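Local coordinates for protein putative methylase (Clostridium difficile, PDB 3LDU) that probably methylates guanine in ribosomal RNA and holds a bound GTP in its Rossmann-like methyltransferase domain, at residues I218-F228 / W241-I252. Residues are numbered along the deposited sequence; the frame is centred on the assembly and turned at random.
Sequences INMAPGLNREF and WWDVRKDAFNKI
The guanidinium of R245 reaches from its helix into the turns of 218-228 and gathers backbone carbonyls. R226 O lies at the guanidinium edge, near its plane, and faces both terminal nitrogens. The bond from NH1 of R245 to R226 O is weak at 2.9 Å; the approach of NH2 to the same oxygen is so short that its detail is doubtful. NH1 of R245 also gives a weak bond to G223 O, 3.1 Å away. The side chain is extended from CG to NE, and this run brings the guanidinium to the loop. There it meets two overlapping type I turns, A221 to L224 and G223 to R226. NH2 also forms a salt bridge with E231, which probably steadies the charge.

Beside it, the F228 ring and the six-membered ring of W241 are nearly parallel, with planes 18° apart. They are slid so far that they barely overlap, and their centroids are 5.0 Å apart. The closest atoms are F228 CD2 and W241 CH2, at 3.2 Å.

Further along, L224 forks over the helix. Its CB points away from the helix, but with CG anti to the backbone N (chi1 -161°) the end of the side chain comes back to it. CD1 of L224 rests on A248 CB at 3.7 Å, while CD2 meets I252 CD1 at 3.5 Å. The methyl CE of selenomethionine M220 touches the same I252 CD1, and A221 CB packs against A248 CB.

One water joins the backbones by bonding N219 O, A221 N and A248 O. N219, at positive phi, is the C-prime residue of the Schellman motif ending helix 208-217. Its ND2 makes a weak bond to K251 O.

The contact thus packs the loop leaving helix 208-217 against helix 238-251, away from the GTP site. Helix 48-55 adjoins both segments, with N53 touching F228 and W241.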
loop_
_atom_site.group_PDB
_atom_site.type_symbol
_atom_site.label_atom_id
_atom_site.label_comp_id
_atom_site.label_asym_id
_atom_site.label_seq_id
_atom_site.Cartn_x
_atom_site.Cartn_y
_atom_site.Cartn_z
ATOM N N ILE A 218 10.689 14.145 0.319
ATOM C CA ILE A 218 10.215 15.486 0.662
ATOM C C ILE A 218 9.080 15.448 1.688
ATOM O O ILE A 218 8.459 16.468 1.965
ATOM C CB ILE A 218 9.778 16.290 -0.583
ATOM C CG1 ILE A 218 8.628 15.593 -1.313
ATOM C CG2 ILE A 218 10.967 16.498 -1.517
ATOM C CD1 ILE A 218 7.993 16.458 -2.395
ATOM N N ASN A 219 8.830 14.268 2.251
ATOM C CA ASN A 219 7.761 14.074 3.244
ATOM C C ASN A 219 6.392 14.518 2.724
ATOM O O ASN A 219 5.622 15.173 3.427
ATOM C CB ASN A 219 8.097 14.807 4.554
ATOM C CG ASN A 219 7.319 14.269 5.744
ATOM O OD1 ASN A 219 7.044 13.073 5.834
ATOM N ND2 ASN A 219 6.968 15.153 6.669
HETATM N N MSE A 220 6.105 14.180 1.476
HETATM C CA MSE A 220 4.786 14.424 0.905
HETATM C C MSE A 220 3.872 13.246 1.225
HETATM O O MSE A 220 4.158 12.116 0.857
HETATM C CB MSE A 220 4.875 14.606 -0.607
HETATM C CG MSE A 220 3.514 14.804 -1.260
HETATM SE SE MSE A 220 3.679 14.958 -3.195
HETATM C CE MSE A 220 4.620 16.660 -3.236
ATOM N N ALA A 221 2.766 13.516 1.909
ATOM C CA ALA A 221 1.859 12.455 2.317
ATOM C C ALA A 221 1.254 11.789 1.091
ATOM O O ALA A 221 0.887 12.477 0.134
ATOM C CB ALA A 221 0.730 13.051 3.204
ATOM N N PRO A 222 1.119 10.446 1.117
ATOM C CA PRO A 222 0.575 9.735 -0.046
ATOM C C PRO A 222 -0.832 10.186 -0.404
ATOM O O PRO A 222 -1.172 10.220 -1.589
ATOM C CB PRO A 222 0.568 8.261 0.396
ATOM C CG PRO A 222 0.766 8.291 1.886
ATOM C CD PRO A 222 1.576 9.519 2.165
ATOM N N GLY A 223 -1.632 10.548 0.594
ATOM C CA GLY A 223 -3.034 10.883 0.347
ATOM C C GLY A 223 -3.315 12.340 0.013
ATOM O O GLY A 223 -4.474 12.750 -0.078
ATOM N N LEU A 224 -2.256 13.121 -0.183
ATOM C CA LEU A 224 -2.379 14.578 -0.298
ATOM C C LEU A 224 -3.206 15.021 -1.496
ATOM O O LEU A 224 -3.931 16.016 -1.423
ATOM C CB LEU A 224 -0.989 15.219 -0.345
ATOM C CG LEU A 224 -0.815 16.704 -0.028
ATOM C CD1 LEU A 224 -1.409 17.103 1.337
ATOM C CD2 LEU A 224 0.665 17.068 -0.120
ATOM N N ASN A 225 -3.115 14.285 -2.594
ATOM C CA ASN A 225 -3.809 14.688 -3.812
ATOM C C ASN A 225 -4.947 13.762 -4.216
ATOM O O ASN A 225 -5.266 13.649 -5.399
ATOM C CB ASN A 225 -2.822 14.850 -4.974
ATOM C CG ASN A 225 -1.901 16.043 -4.793
ATOM O OD1 ASN A 225 -2.343 17.130 -4.415
ATOM N ND2 ASN A 225 -0.616 15.847 -5.066
ATOM N N ARG A 226 -5.563 13.100 -3.238
ATOM C CA ARG A 226 -6.735 12.291 -3.526
ATOM C C ARG A 226 -7.803 12.450 -2.447
ATOM O O ARG A 226 -7.571 13.090 -1.416
ATOM C CB ARG A 226 -6.374 10.818 -3.697
ATOM C CG ARG A 226 -5.653 10.198 -2.508
ATOM C CD ARG A 226 -5.829 8.689 -2.534
ATOM N NE ARG A 226 -7.209 8.320 -2.222
ATOM C CZ ARG A 226 -7.711 7.089 -2.326
ATOM N NH1 ARG A 226 -6.956 6.093 -2.760
ATOM N NH2 ARG A 226 -8.978 6.850 -2.013
ATOM N N GLU A 227 -8.969 11.868 -2.688
ATOM C CA GLU A 227 -10.030 11.943 -1.690
ATOM C C GLU A 227 -10.396 10.574 -1.112
ATOM O O GLU A 227 -10.005 9.530 -1.641
ATOM C CB GLU A 227 -11.244 12.703 -2.206
ATOM C CG GLU A 227 -11.925 12.129 -3.415
ATOM C CD GLU A 227 -12.960 13.097 -3.976
ATOM O OE1 GLU A 227 -14.158 12.972 -3.632
ATOM O OE2 GLU A 227 -12.566 14.003 -4.740
ATOM N N PHE A 228 -11.110 10.599 0.003
ATOM C CA PHE A 228 -11.432 9.381 0.732
ATOM C C PHE A 228 -12.909 9.367 1.035
ATOM O O PHE A 228 -13.504 10.417 1.308
ATOM C CB PHE A 228 -10.621 9.328 2.020
ATOM C CG PHE A 228 -9.151 9.379 1.776
ATOM C CD1 PHE A 228 -8.450 8.221 1.494
ATOM C CD2 PHE A 228 -8.475 10.588 1.785
ATOM C CE1 PHE A 228 -7.085 8.266 1.247
ATOM C CE2 PHE A 228 -7.119 10.637 1.547
ATOM C CZ PHE A 228 -6.425 9.472 1.271
ATOM N N TRP A 241 -10.549 16.115 9.355
ATOM C CA TRP A 241 -10.026 15.833 8.013
ATOM C C TRP A 241 -9.386 17.087 7.433
ATOM O O TRP A 241 -8.340 17.024 6.786
ATOM C CB TRP A 241 -11.122 15.315 7.071
ATOM C CG TRP A 241 -11.068 13.812 6.807
ATOM C CD1 TRP A 241 -12.007 12.874 7.162
ATOM C CD2 TRP A 241 -10.026 13.094 6.126
ATOM N NE1 TRP A 241 -11.607 11.621 6.738
ATOM C CE2 TRP A 241 -10.396 11.730 6.106
ATOM C CE3 TRP A 241 -8.817 13.472 5.537
ATOM C CZ2 TRP A 241 -9.603 10.751 5.519
ATOM C CZ3 TRP A 241 -8.025 12.492 4.953
ATOM C CH2 TRP A 241 -8.424 11.149 4.950
ATOM N N TRP A 242 -10.011 18.239 7.675
ATOM C CA TRP A 242 -9.482 19.480 7.130
ATOM C C TRP A 242 -8.111 19.840 7.713
ATOM O O TRP A 242 -7.176 20.149 6.972
ATOM C CB TRP A 242 -10.475 20.634 7.327
ATOM C CG TRP A 242 -10.386 21.605 6.207
ATOM C CD1 TRP A 242 -10.908 21.461 4.952
ATOM C CD2 TRP A 242 -9.707 22.863 6.221
ATOM N NE1 TRP A 242 -10.602 22.561 4.184
ATOM C CE2 TRP A 242 -9.867 23.436 4.940
ATOM C CE3 TRP A 242 -8.984 23.564 7.191
ATOM C CZ2 TRP A 242 -9.331 24.678 4.607
ATOM C CZ3 TRP A 242 -8.453 24.800 6.859
ATOM C CH2 TRP A 242 -8.631 25.345 5.577
ATOM N N ASP A 243 -7.998 19.787 9.037
ATOM C CA ASP A 243 -6.751 20.109 9.717
ATOM C C ASP A 243 -5.640 19.131 9.329
ATOM O O ASP A 243 -4.481 19.521 9.184
ATOM C CB ASP A 243 -6.950 20.109 11.230
ATOM C CG ASP A 243 -7.769 21.301 11.707
ATOM O OD1 ASP A 243 -7.991 22.221 10.898
ATOM O OD2 ASP A 243 -8.173 21.320 12.886
ATOM N N VAL A 244 -6.002 17.863 9.160
ATOM C CA VAL A 244 -5.030 16.843 8.755
ATOM C C VAL A 244 -4.475 17.096 7.354
ATOM O O VAL A 244 -3.273 16.964 7.126
ATOM C CB VAL A 244 -5.604 15.417 8.876
ATOM C CG1 VAL A 244 -4.706 14.409 8.144
ATOM C CG2 VAL A 244 -5.752 15.042 10.342
ATOM N N ARG A 245 -5.334 17.470 6.411
ATOM C CA ARG A 245 -4.846 17.835 5.072
ATOM C C ARG A 245 -3.961 19.074 5.070
ATOM O O ARG A 245 -2.932 19.106 4.393
ATOM C CB ARG A 245 -6.002 18.081 4.105
ATOM C CG ARG A 245 -6.599 16.830 3.549
ATOM C CD ARG A 245 -7.275 17.091 2.222
ATOM N NE ARG A 245 -8.037 15.916 1.834
ATOM C CZ ARG A 245 -7.607 14.984 0.993
ATOM N NH1 ARG A 245 -6.415 15.095 0.411
ATOM N NH2 ARG A 245 -8.384 13.947 0.725
ATOM N N LYS A 246 -4.388 20.115 5.781
ATOM C CA LYS A 246 -3.597 21.339 5.852
ATOM C C LYS A 246 -2.240 21.059 6.509
ATOM O O LYS A 246 -1.212 21.583 6.083
ATOM C CB LYS A 246 -4.338 22.428 6.628
ATOM C CG LYS A 246 -3.777 23.821 6.395
ATOM C CD LYS A 246 -4.048 24.305 4.974
ATOM C CE LYS A 246 -5.534 24.573 4.749
ATOM N NZ LYS A 246 -5.817 25.167 3.410
ATOM N N ASP A 247 -2.259 20.245 7.562
ATOM C CA ASP A 247 -1.052 19.852 8.270
ATOM C C ASP A 247 -0.116 19.137 7.302
ATOM O O ASP A 247 1.086 19.409 7.275
ATOM C CB ASP A 247 -1.407 18.922 9.435
ATOM C CG ASP A 247 -0.184 18.426 10.189
ATOM O OD1 ASP A 247 0.625 19.261 10.640
ATOM O OD2 ASP A 247 -0.047 17.193 10.339
ATOM N N ALA A 248 -0.668 18.230 6.500
ATOM C CA ALA A 248 0.160 17.483 5.551
ATOM C C ALA A 248 0.787 18.403 4.515
ATOM O O ALA A 248 1.959 18.248 4.168
ATOM C CB ALA A 248 -0.626 16.363 4.880
ATOM N N PHE A 249 0.018 19.372 4.023
ATOM C CA PHE A 249 0.577 20.320 3.068
ATOM C C PHE A 249 1.764 21.079 3.669
ATOM O O PHE A 249 2.799 21.267 3.014
ATOM C CB PHE A 249 -0.493 21.294 2.570
ATOM C CG PHE A 249 0.025 22.290 1.587
ATOM C CD1 PHE A 249 0.273 21.920 0.276
ATOM C CD2 PHE A 249 0.278 23.596 1.972
ATOM C CE1 PHE A 249 0.762 22.838 -0.634
ATOM C CE2 PHE A 249 0.768 24.521 1.068
ATOM C CZ PHE A 249 1.009 24.142 -0.236
ATOM N N ASN A 250 1.612 21.488 4.924
ATOM C CA ASN A 250 2.626 22.268 5.627
ATOM C C ASN A 250 3.875 21.458 5.972
ATOM O O ASN A 250 4.942 22.023 6.232
ATOM C CB ASN A 250 2.036 22.882 6.903
ATOM C CG ASN A 250 1.016 23.979 6.615
ATOM O OD1 ASN A 250 0.073 24.179 7.381
ATOM N ND2 ASN A 250 1.204 24.698 5.510
ATOM N N LYS A 251 3.739 20.135 5.974
ATOM C CA LYS A 251 4.848 19.257 6.337
ATOM C C LYS A 251 5.743 18.912 5.152
ATOM O O LYS A 251 6.799 18.315 5.334
ATOM C CB LYS A 251 4.339 17.975 6.995
ATOM C CG LYS A 251 3.714 18.180 8.367
ATOM C CD LYS A 251 4.557 17.537 9.459
ATOM C CE LYS A 251 3.728 17.217 10.702
ATOM N NZ LYS A 251 3.369 18.419 11.509
ATOM N N ILE A 252 5.323 19.278 3.945
ATOM C CA ILE A 252 6.168 19.061 2.766
ATOM C C ILE A 252 7.478 19.817 2.918
ATOM O O ILE A 252 7.482 21.012 3.219
ATOM C CB ILE A 252 5.486 19.521 1.468
ATOM C CG1 ILE A 252 4.285 18.625 1.152
ATOM C CG2 ILE A 252 6.472 19.486 0.315
ATOM C CD1 ILE A 252 3.605 18.967 -0.160
HETATM O O HOH W 1 2.969 16.007 3.261
#